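Local coordinates for protein Phikz039 (Pseudomonas phage phikz, PDB 3ZBQ) that is a phage-encoded member of the tubulin/FtsZ family, with a Rossmann-like domain that carries GDP in this structure and a tubulin-type C-terminal domain, at residues Phe17-Leu22 with Gln180-Val185; Val30-Thr35 with Lys42-Asp47. All blocks are in the same frame, centred on the assembly; numbering follows the deposited sequence.

Contact 1: Phe17-Leu22 with Gln180-Val185; sequences FRIGEL and QNILEV. With GDP (guanosine-5'-diphosphate), chain B.
Ile19 and Ile182 meet methyl to methyl, CG2 of Ile19 lying 3.8 Å from CG2 of Ile182, and their side chains cross at about a right angle. In both residues CG2 stands anti to the backbone N, which turns this branch toward the partner helix. Leu183 reaches the first helix with both arms of its fork: CD1 is 3.9 Å from Leu22 CB, while CD2 touches both Leu22 CB and the carbonyl oxygen of Ile19, with Leu183 CD2 3.9 Å from Ile19 O. Its CG is anti to the carbonyl carbon (chi1 -61°), a setting that brings the fork round to the neighbouring helix. The contact is apolar and small, burying 208 Å².

On the same helix, Arg18 belongs to the GDP pocket. Its NH1 donates both to N7 of the guanine (Arg18 NH1 to GDP N7, 2.9 Å) and to the alpha-phosphate (Arg18 NH1 to GDP O1A, 2.9 Å), so one nitrogen ties base to phosphate. Arg18 CB lies 3.4 Å from GDP O6; beyond it the chain bends at chi2 and chi3, and the guanidinium turns its edge to N7. A weak hydrogen bond from NH2 to Asn39 OD1 adds a second hold. Asn179, one turn before Leu183, is hydrogen-bonded to GDP and also touches Ile19 and Leu22.

The axes of segments 17-22 and 180-185 approach to 10.3 Å with a crossing angle of -64°. Helix 13-23 follows the first strand of the nucleotide-binding domain, as in tubulin and FtsZ, and the two helices line the GDP site through Arg18 and Asn179. Ile182 also packs on Val130 and Ile132 of strand 127-133 and on His167 of strand 163-168, which sets helix 175-192 against the sheet.

Contact 2: Val30-Thr35 with Lys42-Asp47; sequences VCYIDT and KHNTDD
The ring of Tyr32 carries the side-chain amide of Asn44 over one face. Asn44 ND2 sits 3.1 Å above the ring plane, displaced toward the rim at the CB end, and its shortest approach is to Tyr32 CG, also 3.1 Å. The amide is not laid flat on the ring: the two planes are 68° apart, and it is the nitrogen that comes down onto the pi face. The edge of Tyr32 meets Phe17 in an edge-to-face pair, and the rings of Phe11 and His41 pack against it as well, making Tyr32 part of an aromatic cluster. Obliquely to the ring lies the carbonyl of His43, with Tyr32 CE1 4.2 Å from His43 O.

With chi1 at -68° the amide of Asn44 is carried over Tyr32. Both ends of that amide are held from outside the two segments: OD1 bonds to the backbone N of His41 and ND2 to Thr49 OG1. These bonds fix the rotation of the amide and thus the placing of ND2. The His43 carbonyl is likewise taken up by Asn48 ND2, while the His43 ring stacks on His24.

Strand 30-34 lies between strands 7-12 and 49-51, its backbone bonded to Ile9 and Phe11 on one flank and to Asn48 and Ile50 on the other. Strand 7-12, helix 13-23 and strand 30-34 form a beta-alpha-beta crossover of the Rossmann-like sheet, with the aromatic cluster between helix and strand. The loop 42-47 folds back over the strand beside helix 13-23, where Asn44 also touches Phe17.

How the contacts relate
From the N terminus the chain runs through strand 7-12 into helix 13-23, turns into strand 30-34 and returns along the loop before strand 49-51. Contact 2 closes this short loop. Contact 1 closes a much longer one of 157 residues, ending on helix 175-192 after strands 97-103, 127-133 and 163-168, and contact 2 is nested inside it. Their centres are 15 Å apart, and helix 13-23 joins them, its Phe17 and Gly20 touching residues of contact 2. Contact 2 holds the loop before strand 49-51 to strand 30-34, and contact 1 joins helix 13-23 to helix 175-192, which packs on strands 127-133 and 163-168.

Contact 1: Phe17-Leu22 with Gln180-Val185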
loop_
_atom_site.group_PDB
_atom_site.type_symbol
_atom_site.label_atom_id
_atom_site.label_comp_id
_atom_site.label_asym_id
_atom_site.label_seq_id
_atom_site.Cartn_x
_atom_site.Cartn_y
_atom_site.Cartn_z
ATOM N N PHE A 17 -10.669 3.707 -0.199
ATOM C CA PHE A 17 -11.854 4.460 -0.619
ATOM C C PHE A 17 -11.779 5.941 -0.236
ATOM O O PHE A 17 -12.160 6.813 -1.017
ATOM C CB PHE A 17 -13.127 3.837 -0.019
ATOM C CG PHE A 17 -13.700 2.705 -0.843
ATOM C CD1 PHE A 17 -12.887 1.660 -1.291
ATOM C CD2 PHE A 17 -15.053 2.683 -1.158
ATOM C CE1 PHE A 17 -13.426 0.610 -2.046
ATOM C CE2 PHE A 17 -15.596 1.651 -1.904
ATOM C CZ PHE A 17 -14.790 0.607 -2.342
ATOM N N ARG A 18 -11.314 6.218 0.980
ATOM C CA ARG A 18 -11.234 7.592 1.471
ATOM C C ARG A 18 -10.174 8.396 0.727
ATOM O O ARG A 18 -10.402 9.549 0.357
ATOM C CB ARG A 18 -10.981 7.609 2.982
ATOM C CG ARG A 18 -12.231 7.251 3.798
ATOM C CD ARG A 18 -11.902 6.486 5.081
ATOM N NE ARG A 18 -12.937 5.499 5.410
ATOM C CZ ARG A 18 -12.703 4.356 6.050
ATOM N NH1 ARG A 18 -11.470 4.059 6.451
ATOM N NH2 ARG A 18 -13.703 3.512 6.298
ATOM N N ILE A 19 -9.017 7.784 0.513
ATOM C CA ILE A 19 -7.968 8.429 -0.272
ATOM C C ILE A 19 -8.468 8.680 -1.699
ATOM O O ILE A 19 -8.249 9.751 -2.273
ATOM C CB ILE A 19 -6.698 7.573 -0.313
ATOM C CG1 ILE A 19 -6.058 7.475 1.078
ATOM C CG2 ILE A 19 -5.719 8.129 -1.348
ATOM C CD1 ILE A 19 -5.659 8.819 1.665
ATOM N N GLY A 20 -9.154 7.692 -2.266
ATOM C CA GLY A 20 -9.676 7.810 -3.622
ATOM C C GLY A 20 -10.691 8.931 -3.754
ATOM O O GLY A 20 -10.735 9.631 -4.754
ATOM N N GLU A 21 -11.516 9.106 -2.728
ATOM C CA GLU A 21 -12.488 10.182 -2.747
ATOM C C GLU A 21 -11.784 11.530 -2.739
ATOM O O GLU A 21 -12.201 12.449 -3.436
ATOM C CB GLU A 21 -13.447 10.074 -1.556
ATOM C CG GLU A 21 -14.495 11.176 -1.533
ATOM C CD GLU A 21 -15.387 11.133 -0.301
ATOM O OE1 GLU A 21 -15.114 10.333 0.621
ATOM O OE2 GLU A 21 -16.366 11.909 -0.262
ATOM N N LEU A 22 -10.709 11.640 -1.960
ATOM C CA LEU A 22 -9.922 12.873 -1.918
ATOM C C LEU A 22 -9.157 13.100 -3.228
ATOM O O LEU A 22 -8.888 14.236 -3.600
ATOM C CB LEU A 22 -8.932 12.862 -0.745
ATOM C CG LEU A 22 -9.544 12.825 0.657
ATOM C CD1 LEU A 22 -8.470 12.752 1.738
ATOM C CD2 LEU A 22 -10.431 14.045 0.871
ATOM N N GLN A 180 -2.916 13.969 3.121
ATOM C CA GLN A 180 -2.351 14.991 2.246
ATOM C C GLN A 180 -1.006 14.557 1.663
ATOM O O GLN A 180 -0.738 14.770 0.470
ATOM C CB GLN A 180 -2.224 16.326 2.987
ATOM C CG GLN A 180 -1.599 17.446 2.150
ATOM C CD GLN A 180 -2.379 17.752 0.872
ATOM O OE1 GLN A 180 -1.789 18.003 -0.182
ATOM N NE2 GLN A 180 -3.700 17.734 0.963
ATOM N N ASN A 181 -0.157 13.946 2.488
ATOM C CA ASN A 181 1.109 13.434 1.971
ATOM C C ASN A 181 0.878 12.352 0.922
ATOM O O ASN A 181 1.551 12.311 -0.106
ATOM C CB ASN A 181 2.042 12.930 3.078
ATOM C CG ASN A 181 3.501 12.828 2.604
ATOM O OD1 ASN A 181 4.062 11.735 2.470
ATOM N ND2 ASN A 181 4.110 13.978 2.331
ATOM N N ILE A 182 -0.103 11.497 1.165
ATOM C CA ILE A 182 -0.436 10.455 0.204
ATOM C C ILE A 182 -0.924 11.026 -1.132
ATOM O O ILE A 182 -0.537 10.543 -2.195
ATOM C CB ILE A 182 -1.459 9.464 0.806
ATOM C CG1 ILE A 182 -0.755 8.573 1.844
ATOM C CG2 ILE A 182 -2.101 8.633 -0.301
ATOM C CD1 ILE A 182 -1.691 7.676 2.646
ATOM N N LEU A 183 -1.761 12.060 -1.087
ATOM C CA LEU A 183 -2.249 12.688 -2.321
ATOM C C LEU A 183 -1.088 13.276 -3.115
ATOM O O LEU A 183 -1.027 13.162 -4.355
ATOM C CB LEU A 183 -3.267 13.779 -1.999
ATOM C CG LEU A 183 -4.508 13.263 -1.279
ATOM C CD1 LEU A 183 -5.390 14.424 -0.870
ATOM C CD2 LEU A 183 -5.283 12.282 -2.155
ATOM N N GLU A 184 -0.159 13.903 -2.398
ATOM C CA GLU A 184 1.036 14.440 -3.040
ATOM C C GLU A 184 1.793 13.336 -3.771
ATOM O O GLU A 184 2.294 13.543 -4.878
ATOM C CB GLU A 184 1.945 15.114 -2.006
ATOM C CG GLU A 184 1.375 16.393 -1.425
ATOM C CD GLU A 184 2.300 17.574 -1.609
ATOM O OE1 GLU A 184 3.529 17.401 -1.428
ATOM O OE2 GLU A 184 1.796 18.672 -1.945
ATOM N N VAL A 185 1.879 12.160 -3.157
ATOM C CA VAL A 185 2.571 11.031 -3.771
ATOM C C VAL A 185 1.822 10.512 -5.001
ATOM O O VAL A 185 2.424 10.288 -6.046
ATOM C CB VAL A 185 2.808 9.889 -2.754
ATOM C CG1 VAL A 185 3.197 8.597 -3.462
ATOM C CG2 VAL A 185 3.873 10.294 -1.730
HETATM P PB GDP B . -10.216 -2.015 5.822
HETATM O O1B GDP B . -11.486 -1.474 5.217
HETATM O O2B GDP B . -9.116 -2.073 4.781
HETATM O O3B GDP B . -10.425 -3.374 6.444
HETATM O O3A GDP B . -9.691 -1.065 7.009
HETATM P PA GDP B . -9.611 0.540 6.975
HETATM O O1A GDP B . -10.926 1.265 6.815
HETATM O O2A GDP B . -8.609 0.986 5.931
HETATM O "O5'" GDP B . -9.040 0.860 8.430
HETATM C "C5'" GDP B . -7.837 0.264 8.902
HETATM C "C4'" GDP B . -6.947 1.350 9.501
HETATM O "O4'" GDP B . -6.486 2.213 8.461
HETATM C "C3'" GDP B . -7.660 2.265 10.478
HETATM O "O3'" GDP B . -7.615 1.710 11.802
HETATM C "C2'" GDP B . -6.873 3.548 10.368
HETATM O "O2'" GDP B . -5.696 3.454 11.172
HETATM C "C1'" GDP B . -6.366 3.551 8.943
HETATM N N9 GDP B . -7.191 4.399 8.055
HETATM C C8 GDP B . -8.437 4.165 7.600
HETATM N N7 GDP B . -8.850 5.167 6.787
HETATM C C5 GDP B . -7.844 6.061 6.696
HETATM C C6 GDP B . -7.600 7.350 6.009
HETATM O O6 GDP B . -8.471 7.864 5.262
HETATM N N1 GDP B . -6.402 7.933 6.199
HETATM C C2 GDP B . -5.445 7.400 6.988
HETATM N N2 GDP B . -4.263 8.046 7.151
HETATM N N3 GDP B . -5.601 6.231 7.643
HETATM C C4 GDP B . -6.757 5.540 7.534
#

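Contact 2: Val30-Thr35 with Lys42-Asp47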
loop_
_atom_site.group_PDB
_atom_site.type_symbol
_atom_site.label_atom_id
_atom_site.label_comp_id
_atom_site.label_asym_id
_atom_site.label_seq_id
_atom_site.Cartn_x
_atom_site.Cartn_y
_atom_site.Cartn_z
ATOM N N VAL A 30 -9.358 4.990 -12.332
ATOM C CA VAL A 30 -9.280 4.484 -10.980
ATOM C C VAL A 30 -10.422 3.500 -10.741
ATOM O O VAL A 30 -11.460 3.540 -11.419
ATOM C CB VAL A 30 -9.380 5.625 -9.936
ATOM C CG1 VAL A 30 -8.327 6.696 -10.178
ATOM C CG2 VAL A 30 -10.765 6.243 -9.953
ATOM N N CYS A 31 -10.230 2.615 -9.774
ATOM C CA CYS A 31 -11.269 1.664 -9.427
ATOM C C CYS A 31 -11.197 1.339 -7.953
ATOM O O CYS A 31 -10.178 1.607 -7.292
ATOM C CB CYS A 31 -11.190 0.401 -10.291
ATOM S SG CYS A 31 -9.694 -0.589 -10.076
ATOM N N TYR A 32 -12.287 0.774 -7.439
ATOM C CA TYR A 32 -12.467 0.586 -6.008
ATOM C C TYR A 32 -12.925 -0.829 -5.701
ATOM O O TYR A 32 -13.856 -1.335 -6.328
ATOM C CB TYR A 32 -13.547 1.522 -5.490
ATOM C CG TYR A 32 -13.246 2.995 -5.579
ATOM C CD1 TYR A 32 -13.511 3.712 -6.744
ATOM C CD2 TYR A 32 -12.753 3.682 -4.480
ATOM C CE1 TYR A 32 -13.266 5.077 -6.813
ATOM C CE2 TYR A 32 -12.496 5.043 -4.544
ATOM C CZ TYR A 32 -12.758 5.729 -5.709
ATOM O OH TYR A 32 -12.515 7.078 -5.766
ATOM N N ILE A 33 -12.276 -1.461 -4.730
ATOM C CA ILE A 33 -12.619 -2.820 -4.334
ATOM C C ILE A 33 -12.699 -2.893 -2.815
ATOM O O ILE A 33 -11.763 -2.511 -2.114
ATOM C CB ILE A 33 -11.578 -3.858 -4.830
ATOM C CG1 ILE A 33 -11.237 -3.650 -6.311
ATOM C CG2 ILE A 33 -12.085 -5.280 -4.603
ATOM C CD1 ILE A 33 -10.098 -2.701 -6.532
ATOM N N ASP A 34 -13.818 -3.389 -2.303
ATOM C CA ASP A 34 -14.005 -3.473 -0.857
ATOM C C ASP A 34 -14.941 -4.620 -0.522
ATOM O O ASP A 34 -15.461 -5.301 -1.414
ATOM C CB ASP A 34 -14.589 -2.163 -0.327
ATOM C CG ASP A 34 -14.299 -1.933 1.150
ATOM O OD1 ASP A 34 -13.862 -2.880 1.850
ATOM O OD2 ASP A 34 -14.508 -0.787 1.607
ATOM N N THR A 35 -15.150 -4.826 0.771
ATOM C CA THR A 35 -16.085 -5.833 1.278
ATOM C C THR A 35 -17.240 -5.143 1.996
ATOM O O THR A 35 -17.942 -5.746 2.813
ATOM C CB THR A 35 -15.388 -6.776 2.265
ATOM O OG1 THR A 35 -14.850 -5.993 3.336
ATOM C CG2 THR A 35 -14.237 -7.528 1.573
ATOM N N LYS A 42 -19.709 9.464 -2.997
ATOM C CA LYS A 42 -20.317 10.044 -4.193
ATOM C C LYS A 42 -19.599 9.685 -5.500
ATOM O O LYS A 42 -20.200 9.731 -6.574
ATOM C CB LYS A 42 -20.406 11.566 -4.057
ATOM C CG LYS A 42 -21.368 12.219 -5.034
ATOM C CD LYS A 42 -21.374 13.729 -4.857
ATOM C CE LYS A 42 -22.677 14.340 -5.352
ATOM N NZ LYS A 42 -22.665 15.831 -5.319
ATOM N N HIS A 43 -18.322 9.320 -5.413
ATOM C CA HIS A 43 -17.543 9.038 -6.622
ATOM C C HIS A 43 -17.425 7.539 -6.937
ATOM O O HIS A 43 -16.768 7.143 -7.908
ATOM C CB HIS A 43 -16.171 9.712 -6.552
ATOM C CG HIS A 43 -16.243 11.202 -6.404
ATOM N ND1 HIS A 43 -16.939 12.004 -7.286
ATOM C CD2 HIS A 43 -15.710 12.036 -5.478
ATOM C CE1 HIS A 43 -16.836 13.267 -6.906
ATOM N NE2 HIS A 43 -16.089 13.314 -5.814
ATOM N N ASN A 44 -18.070 6.709 -6.123
ATOM C CA ASN A 44 -18.184 5.290 -6.438
ATOM C C ASN A 44 -19.357 5.064 -7.370
ATOM O O ASN A 44 -20.484 5.443 -7.057
ATOM C CB ASN A 44 -18.374 4.453 -5.177
ATOM C CG ASN A 44 -17.146 4.435 -4.301
ATOM O OD1 ASN A 44 -17.096 5.112 -3.272
ATOM N ND2 ASN A 44 -16.137 3.664 -4.707
ATOM N N THR A 45 -19.088 4.449 -8.517
ATOM C CA THR A 45 -20.139 4.133 -9.480
ATOM C C THR A 45 -20.240 2.623 -9.671
ATOM O O THR A 45 -19.399 1.868 -9.176
ATOM C CB THR A 45 -19.872 4.792 -10.844
ATOM O OG1 THR A 45 -18.756 4.154 -11.479
ATOM C CG2 THR A 45 -19.589 6.283 -10.677
ATOM N N ASP A 46 -21.271 2.183 -10.390
ATOM C CA ASP A 46 -21.413 0.768 -10.711
ATOM C C ASP A 46 -20.285 0.334 -11.642
ATOM O O ASP A 46 -19.914 -0.839 -11.674
ATOM C CB ASP A 46 -22.768 0.484 -11.372
ATOM C CG ASP A 46 -23.944 0.885 -10.501
ATOM O OD1 ASP A 46 -23.781 0.938 -9.265
ATOM O OD2 ASP A 46 -25.034 1.147 -11.058
ATOM N N ASP A 47 -19.741 1.289 -12.395
ATOM C CA ASP A 47 -18.694 0.995 -13.368
ATOM C C ASP A 47 -17.286 0.903 -12.778
ATOM O O ASP A 47 -16.435 0.204 -13.325
ATOM C CB ASP A 47 -18.716 2.017 -14.509
ATOM C CG ASP A 47 -19.968 1.908 -15.357
ATOM O OD1 ASP A 47 -20.545 0.798 -15.415
ATOM O OD2 ASP A 47 -20.377 2.927 -15.955
#